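Local coordinates for protein Xaa-Pro dipeptidase (Pyrococcus horikoshii, PDB 1WY2) that probably splits dipeptides that carry proline at the C-terminal position, as a homodimeric, metal-dependent peptidase of the M24B family, at residues S95-P98 with Y99-E103. Numbering follows the deposited sequence.
Sequences SSLP and YGFIE
At the N-terminus of helix 99-108 in the creatinase/prolidase N-terminal domain, where the loop leaving strand 90-93 turns into the helix, Pro98 takes the N-cap position and its carbonyl starts the helical bonding. Pro98 O accepts the amide of Ile102 at 3.1 Å from Ile102 N, with an N-H...O angle of 161°, and the next rung follows from Glu103 N to Tyr99 O. Leu97, one residue earlier, points its side chain toward the first turn. With CG anti to the backbone N (chi1 -155°), its branched end lies against Phe101: CD1 comes obliquely to the ring, 3.7 Å from Phe101 CD2, whereas CD2 sits in the ring plane at the edge. The same Leu97 CD2 is 3.9 Å from Ile102 CG1, so one leucine fork bridges two successive helical residues. Pro98 CG packs on Phe101 CB at 3.9 Å, and Ile102 CG1 passes 3.4 Å from Pro98 O. Phe101 also touches Met78, Phe81 and Tyr82 of helix 78-85 and lays its ring nearly parallel to that of Tyr44, while Ile102 reaches Phe114 on strand 113-116. Backbone hydrogen bonds from Leu97, Tyr99 and Gly100 to the second subunit place this turn at the dimer interface. The helix start thus combines a nearly straight backbone bond from Ile102 N with apolar packing that shields the Pro98 carbonyl on the Ile102 side.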
# COMPACT_ATOMS: atom_id res chain seq x y z
N SER A 95 6.17 0.34 -16.29
CA SER A 95 5.07 1.27 -16.51
C SER A 95 4.67 1.97 -15.21
O SER A 95 3.90 2.93 -15.23
CB SER A 95 3.86 0.53 -17.08
OG SER A 95 4.16 0.02 -18.37
N SER A 96 5.20 1.49 -14.09
CA SER A 96 4.90 2.06 -12.79
C SER A 96 5.87 3.15 -12.34
O SER A 96 5.63 3.82 -11.33
CB SER A 96 4.88 0.95 -11.74
OG SER A 96 6.10 0.22 -11.76
N LEU A 97 6.97 3.34 -13.07
CA LEU A 97 7.95 4.34 -12.69
C LEU A 97 7.32 5.73 -12.71
O LEU A 97 6.78 6.16 -13.72
CB LEU A 97 9.16 4.30 -13.63
CG LEU A 97 10.45 4.83 -13.00
CD1 LEU A 97 10.82 3.97 -11.80
CD2 LEU A 97 11.57 4.83 -14.03
N PRO A 98 7.39 6.45 -11.57
CA PRO A 98 6.82 7.80 -11.45
C PRO A 98 7.47 8.93 -12.25
O PRO A 98 8.68 8.93 -12.51
CB PRO A 98 6.85 8.04 -9.94
CG PRO A 98 8.08 7.30 -9.51
CD PRO A 98 7.97 6.00 -10.29
N TYR A 99 6.64 9.89 -12.64
CA TYR A 99 7.06 11.05 -13.41
C TYR A 99 8.27 11.78 -12.83
O TYR A 99 9.24 12.05 -13.54
CB TYR A 99 5.88 12.03 -13.52
CG TYR A 99 6.19 13.30 -14.28
CD1 TYR A 99 6.36 13.28 -15.67
CD2 TYR A 99 6.31 14.52 -13.62
CE1 TYR A 99 6.64 14.44 -16.37
CE2 TYR A 99 6.59 15.69 -14.32
CZ TYR A 99 6.75 15.64 -15.69
OH TYR A 99 7.02 16.80 -16.38
N GLY A 100 8.21 12.09 -11.54
CA GLY A 100 9.30 12.80 -10.89
C GLY A 100 10.64 12.11 -11.00
O GLY A 100 11.66 12.75 -11.24
N PHE A 101 10.64 10.79 -10.85
CA PHE A 101 11.87 10.01 -10.93
C PHE A 101 12.42 10.02 -12.36
O PHE A 101 13.63 10.13 -12.56
CB PHE A 101 11.61 8.57 -10.48
CG PHE A 101 12.86 7.76 -10.31
CD1 PHE A 101 13.75 8.04 -9.28
CD2 PHE A 101 13.15 6.73 -11.20
CE1 PHE A 101 14.92 7.29 -9.13
CE2 PHE A 101 14.32 5.98 -11.05
CZ PHE A 101 15.20 6.27 -10.02
N ILE A 102 11.53 9.90 -13.33
CA ILE A 102 11.93 9.91 -14.74
C ILE A 102 12.56 11.24 -15.12
O ILE A 102 13.51 11.28 -15.90
CB ILE A 102 10.73 9.63 -15.66
CG1 ILE A 102 10.24 8.19 -15.44
CG2 ILE A 102 11.13 9.85 -17.11
CD1 ILE A 102 9.01 7.83 -16.24
N GLU A 103 12.02 12.33 -14.59
CA GLU A 103 12.57 13.65 -14.89
C GLU A 103 13.99 13.75 -14.34
O GLU A 103 14.86 14.37 -14.95
CB GLU A 103 11.69 14.75 -14.29
CG GLU A 103 10.36 14.91 -15.01
CD GLU A 103 10.53 15.16 -16.50
OE1 GLU A 103 11.21 16.14 -16.87
OE2 GLU A 103 9.98 14.38 -17.30